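Local structure of cleavage stimulation factor 77 (Encephalitozoon cuniculi, 2UY1) at residues F157-Q162 with D180-N185; Y295-K298 with L304-K307; N372-F377 with E392-V397. The protein belongs to the Suppressor of forked family of mRNA 3'-end processing factors and probably binds mRNA. One frame throughout, in Å; residues are numbered along the deposited sequence.

Contact 1 (F157-Q162 with D180-N185)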
loop_
_atom_site.group_PDB
_atom_site.type_symbol
_atom_site.label_atom_id
_atom_site.label_comp_id
_atom_site.label_asym_id
_atom_site.label_seq_id
_atom_site.Cartn_x
_atom_site.Cartn_y
_atom_site.Cartn_z
ATOM N N PHE B 157 -30.075 38.755 0.872
ATOM C CA PHE B 157 -28.754 39.286 1.288
ATOM C C PHE B 157 -27.936 38.241 2.097
ATOM O O PHE B 157 -26.706 38.151 1.927
ATOM C CB PHE B 157 -28.914 40.594 2.068
ATOM C CG PHE B 157 -27.608 41.241 2.483
ATOM C CD1 PHE B 157 -26.950 42.112 1.620
ATOM C CD2 PHE B 157 -27.064 41.003 3.746
ATOM C CE1 PHE B 157 -25.758 42.733 2.006
ATOM C CE2 PHE B 157 -25.881 41.625 4.154
ATOM C CZ PHE B 157 -25.221 42.482 3.290
ATOM N N GLN B 158 -28.625 37.492 2.974
ATOM C CA GLN B 158 -28.068 36.313 3.643
ATOM C C GLN B 158 -27.576 35.314 2.600
ATOM O O GLN B 158 -26.522 34.710 2.747
ATOM C CB GLN B 158 -29.109 35.602 4.504
ATOM C CG GLN B 158 -29.754 36.421 5.597
ATOM C CD GLN B 158 -30.491 35.567 6.630
ATOM O OE1 GLN B 158 -31.296 34.693 6.273
ATOM N NE2 GLN B 158 -30.212 35.812 7.922
ATOM N N ARG B 159 -28.348 35.146 1.532
ATOM C CA ARG B 159 -28.009 34.149 0.521
ATOM C C ARG B 159 -26.722 34.500 -0.232
ATOM O O ARG B 159 -25.796 33.673 -0.303
ATOM C CB ARG B 159 -29.206 33.892 -0.399
ATOM C CG ARG B 159 -30.214 32.882 0.173
ATOM C CD ARG B 159 -31.495 32.776 -0.687
ATOM N NE ARG B 159 -31.262 32.260 -2.050
ATOM C CZ ARG B 159 -32.046 32.501 -3.112
ATOM N NH1 ARG B 159 -33.126 33.266 -3.010
ATOM N NH2 ARG B 159 -31.731 31.990 -4.295
ATOM N N TYR B 160 -26.645 35.737 -0.736
ATOM C CA TYR B 160 -25.465 36.246 -1.438
ATOM C C TYR B 160 -24.158 36.129 -0.629
ATOM O O TYR B 160 -23.056 36.158 -1.202
ATOM C CB TYR B 160 -25.667 37.689 -1.908
ATOM C CG TYR B 160 -24.504 38.183 -2.724
ATOM C CD1 TYR B 160 -24.164 37.560 -3.942
ATOM C CD2 TYR B 160 -23.709 39.247 -2.286
ATOM C CE1 TYR B 160 -23.076 37.980 -4.705
ATOM C CE2 TYR B 160 -22.608 39.670 -3.051
ATOM C CZ TYR B 160 -22.315 39.025 -4.259
ATOM O OH TYR B 160 -21.266 39.436 -5.026
ATOM N N GLN B 161 -24.286 35.998 0.693
ATOM C CA GLN B 161 -23.127 35.743 1.554
ATOM C C GLN B 161 -22.526 34.383 1.257
ATOM O O GLN B 161 -21.311 34.275 1.069
ATOM C CB GLN B 161 -23.497 35.806 3.039
ATOM C CG GLN B 161 -23.963 37.162 3.560
ATOM C CD GLN B 161 -24.745 37.023 4.863
ATOM O OE1 GLN B 161 -24.977 35.905 5.358
ATOM N NE2 GLN B 161 -25.165 38.153 5.420
ATOM N N GLN B 162 -23.374 33.350 1.233
ATOM C CA GLN B 162 -22.956 31.966 0.913
ATOM C C GLN B 162 -22.435 31.806 -0.522
ATOM O O GLN B 162 -21.608 30.919 -0.779
ATOM C CB GLN B 162 -24.079 30.956 1.180
ATOM C CG GLN B 162 -24.674 31.007 2.609
ATOM C CD GLN B 162 -25.360 29.691 3.046
ATOM O OE1 GLN B 162 -26.211 29.129 2.330
ATOM N NE2 GLN B 162 -24.996 29.204 4.241
ATOM N N ASP B 180 -25.111 22.756 -5.904
ATOM C CA ASP B 180 -25.555 22.022 -4.695
ATOM C C ASP B 180 -26.286 22.901 -3.660
ATOM O O ASP B 180 -27.313 22.504 -3.133
ATOM C CB ASP B 180 -24.374 21.341 -4.009
ATOM C CG ASP B 180 -23.680 20.307 -4.878
ATOM O OD1 ASP B 180 -24.357 19.529 -5.606
ATOM O OD2 ASP B 180 -22.427 20.280 -4.815
ATOM N N LEU B 181 -25.722 24.070 -3.362
ATOM C CA LEU B 181 -26.332 25.063 -2.461
ATOM C C LEU B 181 -27.741 25.482 -2.919
ATOM O O LEU B 181 -28.658 25.534 -2.092
ATOM C CB LEU B 181 -25.417 26.310 -2.301
ATOM C CG LEU B 181 -26.001 27.633 -1.730
ATOM C CD1 LEU B 181 -25.786 27.706 -0.269
ATOM C CD2 LEU B 181 -25.415 28.871 -2.393
ATOM N N GLU B 182 -27.894 25.793 -4.218
ATOM C CA GLU B 182 -29.191 26.166 -4.822
ATOM C C GLU B 182 -30.187 25.024 -4.948
ATOM O O GLU B 182 -31.412 25.240 -4.874
ATOM C CB GLU B 182 -28.998 26.806 -6.208
ATOM C CG GLU B 182 -28.467 28.249 -6.202
ATOM C CD GLU B 182 -29.401 29.265 -5.520
ATOM O OE1 GLU B 182 -30.646 29.064 -5.513
ATOM O OE2 GLU B 182 -28.886 30.284 -5.015
ATOM N N MET B 183 -29.684 23.826 -5.192
ATOM C CA MET B 183 -30.561 22.640 -5.207
ATOM C C MET B 183 -31.302 22.412 -3.901
ATOM O O MET B 183 -32.440 21.941 -3.926
ATOM C CB MET B 183 -29.804 21.369 -5.572
ATOM C CG MET B 183 -29.431 21.273 -7.019
ATOM S SD MET B 183 -30.873 21.337 -8.117
ATOM C CE MET B 183 -31.628 19.746 -7.839
ATOM N N GLU B 184 -30.640 22.711 -2.779
ATOM C CA GLU B 184 -31.171 22.387 -1.433
ATOM C C GLU B 184 -32.051 23.517 -0.910
ATOM O O GLU B 184 -33.177 23.269 -0.428
ATOM C CB GLU B 184 -30.064 22.010 -0.423
ATOM C CG GLU B 184 -28.990 23.080 -0.200
ATOM C CD GLU B 184 -28.181 22.922 1.094
ATOM O OE1 GLU B 184 -28.345 21.920 1.837
ATOM O OE2 GLU B 184 -27.351 23.818 1.368
ATOM N N ASN B 185 -31.507 24.737 -0.997
ATOM C CA ASN B 185 -32.200 26.041 -0.819
ATOM C C ASN B 185 -31.287 27.135 -0.238
ATOM O O ASN B 185 -30.182 27.362 -0.753
ATOM C CB ASN B 185 -33.541 25.929 -0.083
ATOM C CG ASN B 185 -34.688 25.607 -1.027
ATOM O OD1 ASN B 185 -34.362 25.244 -2.285
ATOM N ND2 ASN B 185 -35.859 25.692 -0.638
#

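Contact 2 (Y295-K298 with L304-K307)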
loop_
_atom_site.group_PDB
_atom_site.type_symbol
_atom_site.label_atom_id
_atom_site.label_comp_id
_atom_site.label_asym_id
_atom_site.label_seq_id
_atom_site.Cartn_x
_atom_site.Cartn_y
_atom_site.Cartn_z
ATOM N N TYR B 295 -22.080 -1.763 -21.923
ATOM C CA TYR B 295 -23.300 -1.293 -22.620
ATOM C C TYR B 295 -24.161 -2.483 -23.058
ATOM O O TYR B 295 -25.374 -2.550 -22.764
ATOM C CB TYR B 295 -22.951 -0.393 -23.833
ATOM C CG TYR B 295 -24.173 -0.064 -24.711
ATOM C CD1 TYR B 295 -24.857 1.155 -24.573
ATOM C CD2 TYR B 295 -24.705 -1.011 -25.610
ATOM C CE1 TYR B 295 -25.998 1.446 -25.377
ATOM C CE2 TYR B 295 -25.907 -0.734 -26.338
ATOM C CZ TYR B 295 -26.510 0.490 -26.239
ATOM O OH TYR B 295 -27.654 0.778 -27.008
ATOM N N VAL B 296 -23.532 -3.421 -23.753
ATOM C CA VAL B 296 -24.219 -4.574 -24.281
ATOM C C VAL B 296 -24.737 -5.496 -23.202
ATOM O O VAL B 296 -25.841 -5.976 -23.320
ATOM C CB VAL B 296 -23.393 -5.322 -25.350
ATOM C CG1 VAL B 296 -24.096 -6.617 -25.775
ATOM C CG2 VAL B 296 -23.188 -4.446 -26.549
ATOM N N LEU B 297 -23.956 -5.752 -22.134
ATOM C CA LEU B 297 -24.429 -6.513 -21.000
ATOM C C LEU B 297 -25.657 -5.873 -20.400
ATOM O O LEU B 297 -26.618 -6.545 -20.003
ATOM C CB LEU B 297 -23.324 -6.565 -19.899
ATOM C CG LEU B 297 -23.576 -7.389 -18.635
ATOM C CD1 LEU B 297 -23.936 -8.865 -18.907
ATOM C CD2 LEU B 297 -22.393 -7.286 -17.585
ATOM N N LYS B 298 -25.626 -4.568 -20.247
ATOM C CA LYS B 298 -26.768 -3.887 -19.660
ATOM C C LYS B 298 -28.021 -3.890 -20.548
ATOM O O LYS B 298 -29.140 -4.024 -20.042
ATOM C CB LYS B 298 -26.400 -2.457 -19.264
ATOM C CG LYS B 298 -25.320 -2.380 -18.139
ATOM C CD LYS B 298 -25.945 -2.463 -16.768
ATOM C CE LYS B 298 -24.883 -2.630 -15.658
ATOM N NZ LYS B 298 -23.777 -3.548 -16.037
ATOM N N LEU B 304 -25.473 -11.712 -25.603
ATOM C CA LEU B 304 -24.940 -10.719 -26.550
ATOM C C LEU B 304 -23.628 -10.036 -26.128
ATOM O O LEU B 304 -22.781 -9.692 -26.998
ATOM C CB LEU B 304 -26.005 -9.644 -26.917
ATOM C CG LEU B 304 -26.975 -9.979 -28.085
ATOM C CD1 LEU B 304 -28.096 -9.003 -28.182
ATOM C CD2 LEU B 304 -26.230 -10.040 -29.396
ATOM N N PHE B 305 -23.455 -9.818 -24.807
ATOM C CA PHE B 305 -22.101 -9.512 -24.202
ATOM C C PHE B 305 -21.063 -10.524 -24.738
ATOM O O PHE B 305 -20.005 -10.167 -25.201
ATOM C CB PHE B 305 -22.155 -9.541 -22.637
ATOM C CG PHE B 305 -20.798 -9.572 -21.961
ATOM C CD1 PHE B 305 -20.160 -8.396 -21.599
ATOM C CD2 PHE B 305 -20.182 -10.767 -21.692
ATOM C CE1 PHE B 305 -18.906 -8.411 -21.021
ATOM C CE2 PHE B 305 -18.937 -10.823 -21.069
ATOM C CZ PHE B 305 -18.295 -9.654 -20.744
ATOM N N ARG B 306 -21.450 -11.785 -24.686
ATOM C CA ARG B 306 -20.617 -12.920 -25.054
ATOM C C ARG B 306 -20.293 -12.977 -26.530
ATOM O O ARG B 306 -19.165 -13.266 -26.928
ATOM C CB ARG B 306 -21.332 -14.194 -24.626
ATOM C CG ARG B 306 -20.968 -14.552 -23.194
ATOM C CD ARG B 306 -21.644 -15.779 -22.783
ATOM N NE ARG B 306 -21.610 -15.919 -21.339
ATOM C CZ ARG B 306 -22.419 -16.706 -20.657
ATOM N NH1 ARG B 306 -23.349 -17.391 -21.278
ATOM N NH2 ARG B 306 -22.303 -16.792 -19.354
ATOM N N LYS B 307 -21.288 -12.644 -27.336
ATOM C CA LYS B 307 -21.108 -12.503 -28.776
ATOM C C LYS B 307 -20.239 -11.330 -29.154
ATOM O O LYS B 307 -19.421 -11.455 -30.059
ATOM C CB LYS B 307 -22.466 -12.374 -29.456
ATOM C CG LYS B 307 -22.431 -11.865 -30.884
ATOM C CD LYS B 307 -23.743 -12.228 -31.559
ATOM C CE LYS B 307 -23.597 -12.311 -33.092
ATOM N NZ LYS B 307 -23.868 -10.972 -33.648
#

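Contact 3 (N372-F377 with E392-V397)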
loop_
_atom_site.group_PDB
_atom_site.type_symbol
_atom_site.label_atom_id
_atom_site.label_comp_id
_atom_site.label_asym_id
_atom_site.label_seq_id
_atom_site.Cartn_x
_atom_site.Cartn_y
_atom_site.Cartn_z
ATOM N N ASN B 372 -6.158 -24.799 -8.529
ATOM C CA ASN B 372 -5.790 -24.036 -9.704
ATOM C C ASN B 372 -4.817 -22.909 -9.444
ATOM O O ASN B 372 -3.898 -22.691 -10.249
ATOM C CB ASN B 372 -7.024 -23.503 -10.443
ATOM C CG ASN B 372 -7.768 -24.610 -11.126
ATOM O OD1 ASN B 372 -7.021 -25.678 -11.534
ATOM N ND2 ASN B 372 -8.985 -24.539 -11.278
ATOM N N ALA B 373 -5.057 -22.195 -8.343
ATOM C CA ALA B 373 -4.170 -21.133 -7.917
ATOM C C ALA B 373 -2.761 -21.667 -7.803
ATOM O O ALA B 373 -1.819 -21.058 -8.334
ATOM C CB ALA B 373 -4.663 -20.483 -6.573
ATOM N N ARG B 374 -2.599 -22.801 -7.133
ATOM C CA ARG B 374 -1.268 -23.341 -6.848
ATOM C C ARG B 374 -0.525 -23.801 -8.104
ATOM O O ARG B 374 0.662 -23.498 -8.268
ATOM C CB ARG B 374 -1.327 -24.494 -5.853
ATOM C CG ARG B 374 -1.647 -24.115 -4.432
ATOM C CD ARG B 374 -1.907 -25.433 -3.694
ATOM N NE ARG B 374 -2.138 -25.294 -2.255
ATOM C CZ ARG B 374 -1.258 -24.828 -1.375
ATOM N NH1 ARG B 374 -0.065 -24.397 -1.758
ATOM N NH2 ARG B 374 -1.573 -24.779 -0.092
ATOM N N ALA B 375 -1.238 -24.492 -8.985
ATOM C CA ALA B 375 -0.697 -24.876 -10.305
ATOM C C ALA B 375 -0.289 -23.700 -11.175
ATOM O O ALA B 375 0.716 -23.775 -11.901
ATOM C CB ALA B 375 -1.709 -25.735 -11.051
ATOM N N LEU B 376 -1.079 -22.621 -11.140
ATOM C CA LEU B 376 -0.735 -21.429 -11.916
ATOM C C LEU B 376 0.553 -20.749 -11.362
ATOM O O LEU B 376 1.476 -20.407 -12.150
ATOM C CB LEU B 376 -1.921 -20.453 -12.009
ATOM C CG LEU B 376 -1.655 -19.140 -12.747
ATOM C CD1 LEU B 376 -1.481 -19.388 -14.314
ATOM C CD2 LEU B 376 -2.708 -18.060 -12.424
ATOM N N PHE B 377 0.588 -20.532 -10.040
ATOM C CA PHE B 377 1.758 -19.983 -9.341
ATOM C C PHE B 377 3.054 -20.711 -9.722
ATOM O O PHE B 377 4.053 -20.039 -9.971
ATOM C CB PHE B 377 1.519 -20.063 -7.834
ATOM C CG PHE B 377 2.542 -19.339 -6.980
ATOM C CD1 PHE B 377 2.454 -17.953 -6.745
ATOM C CD2 PHE B 377 3.570 -20.066 -6.348
ATOM C CE1 PHE B 377 3.408 -17.297 -5.914
ATOM C CE2 PHE B 377 4.487 -19.436 -5.515
ATOM C CZ PHE B 377 4.403 -18.047 -5.292
ATOM N N GLU B 392 1.423 -15.967 2.645
ATOM C CA GLU B 392 0.439 -15.695 3.711
ATOM C C GLU B 392 -0.691 -16.737 3.712
ATOM O O GLU B 392 -1.067 -17.290 4.769
ATOM C CB GLU B 392 -0.187 -14.298 3.581
ATOM C CG GLU B 392 -1.363 -13.952 4.647
ATOM C CD GLU B 392 -0.876 -13.629 6.076
ATOM O OE1 GLU B 392 0.296 -13.918 6.430
ATOM O OE2 GLU B 392 -1.657 -13.075 6.889
ATOM N N TYR B 393 -1.200 -17.019 2.528
ATOM C CA TYR B 393 -2.155 -18.196 2.353
ATOM C C TYR B 393 -1.689 -19.577 2.898
ATOM O O TYR B 393 -2.413 -20.241 3.644
ATOM C CB TYR B 393 -2.501 -18.317 0.882
ATOM C CG TYR B 393 -3.641 -19.301 0.601
ATOM C CD1 TYR B 393 -4.958 -18.861 0.561
ATOM C CD2 TYR B 393 -3.390 -20.637 0.407
ATOM C CE1 TYR B 393 -6.001 -19.736 0.246
ATOM C CE2 TYR B 393 -4.437 -21.544 0.112
ATOM C CZ TYR B 393 -5.710 -21.075 0.038
ATOM O OH TYR B 393 -6.749 -21.926 -0.225
ATOM N N GLU B 394 -0.552 -20.059 2.427
ATOM C CA GLU B 394 0.149 -21.243 3.034
ATOM C C GLU B 394 0.309 -21.266 4.557
ATOM O O GLU B 394 -0.050 -22.277 5.223
ATOM C CB GLU B 394 1.531 -21.416 2.347
ATOM C CG GLU B 394 2.152 -22.810 2.523
ATOM C CD GLU B 394 1.193 -23.890 2.050
ATOM O OE1 GLU B 394 0.525 -23.646 1.063
ATOM O OE2 GLU B 394 1.129 -24.968 2.650
ATOM N N PHE B 395 0.853 -20.169 5.146
ATOM C CA PHE B 395 0.838 -20.007 6.579
ATOM C C PHE B 395 -0.544 -20.136 7.258
ATOM O O PHE B 395 -0.671 -20.715 8.337
ATOM C CB PHE B 395 1.516 -18.685 6.991
ATOM C CG PHE B 395 1.872 -18.605 8.477
ATOM C CD1 PHE B 395 3.111 -19.026 8.934
ATOM C CD2 PHE B 395 0.961 -18.105 9.418
ATOM C CE1 PHE B 395 3.458 -18.909 10.289
ATOM C CE2 PHE B 395 1.295 -18.007 10.747
ATOM C CZ PHE B 395 2.528 -18.416 11.219
ATOM N N MET B 396 -1.564 -19.534 6.678
ATOM C CA MET B 396 -2.899 -19.581 7.295
ATOM C C MET B 396 -3.592 -20.958 7.182
ATOM O O MET B 396 -4.050 -21.541 8.188
ATOM C CB MET B 396 -3.776 -18.434 6.769
ATOM C CG MET B 396 -3.338 -17.084 7.355
ATOM S SD MET B 396 -4.287 -15.720 6.723
ATOM C CE MET B 396 -5.957 -16.019 7.373
ATOM N N VAL B 397 -3.646 -21.500 5.982
ATOM C CA VAL B 397 -4.365 -22.745 5.793
ATOM C C VAL B 397 -3.604 -23.907 5.137
ATOM O O VAL B 397 -4.220 -24.932 4.774
ATOM C CB VAL B 397 -5.761 -22.503 5.047
ATOM C CG1 VAL B 397 -6.669 -21.628 5.909
ATOM C CG2 VAL B 397 -5.532 -21.939 3.650
#

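Contact 1 (F157-Q162 with D180-N185)
R159 meets E182 and Q162 meets L181 across two helical segments that run in a broadly antiparallel sense, well off strict alignment, with CA atoms 8.4 Å apart for Q162 and L181 and 9.2 Å for R159 and N185. The helices, 150-167 and 173-184, follow each other in the chain and form an alpha-hairpin within an all-helical array of the kind built by the TPR-related HAT repeats of this family. With the backbones this far apart, the side chains bridge the interval at two levels. At one, L181 sends its CD1 methyl against the amide end of Q162, whose chain is extended beyond CG. The 3.0 Å between L181 CD1 and Q162 OE1 is shorter than a comfortable carbon-oxygen contact, and the detail of this end is doubtful. I163, on the same helix as Q162, also packs on L181 and on the E182 side chain. At the other level R159 and E182 form a salt bridge, their side chains crossing at about a right angle. A bend at CB-CG (chi2 -63°) turns the E182 carboxylate toward the arginine, but its plane stays 58° from that of the guanidinium, so the two groups do not pair flat. The stronger partner of E182 is R197 of helix 193-208, a salt bridge to OE1; the carboxylate thus gathers two guanidinium groups and ties the hairpin to the next helix. Both bonds from R159 are weak: its NH2 lies 3.3 Å from E182 OE1, and it reaches E182 OE2 at 3.4 Å along a nearly straight N-H line of 169°.

Contact 2 (Y295-K298 with L304-K307)
F305 and V296 contribute the largest buried areas to this contact, followed by L297, and their side chains make an apolar seam without a hydrogen bond across it. The helices that carry them, 282-300 and 302-311, are consecutive and form a tight alpha-hairpin in the HAT-type superhelical array. The close turn shows in the backbone: the CA atoms of L297 and F305 are 5.0 Å apart, a spacing at which one helix packs directly on the main chain of the other. V296 exploits this. Its CG1 branch stands anti to the backbone N (chi1 174°) and presses on the peptide between L304 and F305, 3.5 Å from L304 C and 3.4 Å from F305 N. The same methyl touches the L304 side chain at its root, with V296 CG1 and L304 CB 3.8 Å apart, while L308, one turn beyond L304, also packs on V296. L297 and F305 meet differently, lying alongside each other and pointing the same way. Each has CG anti to its own backbone nitrogen (chi1 -177° for L297, 166° for F305), and the shared setting places both side chains against helix 319-333. There I328 receives L297, and Y324 and C325 receive the phenylalanine, so the seam continues into the next layer of the array. L297 also packs on the backbone of a neighbouring chain. The pair itself is joined by ordinary van der Waals contacts near the main chain: L297 CA is 4.1 Å from F305 CB, and the L297 CB atom meets the ring obliquely, 4.0 Å from F305 CD1.

Contact 3 (N372-F377 with E392-V397)
R374 reaches across to E394 and grips a single carboxylate oxygen with both terminal nitrogens. The shorter bond runs from R374 NH2 to E394 OE1, 2.6 Å with an N-H...O angle of 155°, and uses the syn lone pair of the oxygen. R374 NH1 reaches the same OE1 at 3.0 Å, also from the syn side but tilted from the carboxylate plane. Both bonds end on OE1, which lies almost in the guanidinium plane, and the two planes are 57° apart: an end-on fork to one atom, not a flat two-to-two pairing. The arginine is extended from CG to NE and spans the gap between helices 370-379 and 384-397, consecutive helices that form an alpha-hairpin of the HAT-type array. E394 presents its oxygen from a chain with CG anti to the backbone N (chi1 -161°) and a bend beyond it. Y393 borders the pair, its CE2 edge 4.3 Å from R374 NH2, and also packs on an aromatic side chain of a neighbouring chain. In the next shell, L402 of helix 400-415 packs on both charged residues and L406 on E394, while M390 lies against R374. The backbone N of S399 donates to E394 OE2. The carboxylate therefore has a partner on each oxygen, and with E394 buried, the arginine probably stabilises it as the anion and links two successive helices by charge.

Overall arrangement
All three contacts join neighbouring helices of one superhelical array, each pair consecutive in the chain, and no two contacts share a helix. They are strung out in order: contacts 1 and 2 have centres 44 Å apart on opposite sides of the chain's centre, and the nearest atoms of contacts 2 and 3 are still about 17 Å apart. Contact 2, partly buried, joins apolar side chains without any hydrogen bond across it and has the closest backbone approach. Contacts 1 and 3 bridge wider spacings, chiefly with arginine-glutamate pairs. These differ with setting: the pair in partly buried contact 1 is weak and shares its glutamate with another arginine, whereas that of buried contact 3 is short and forked.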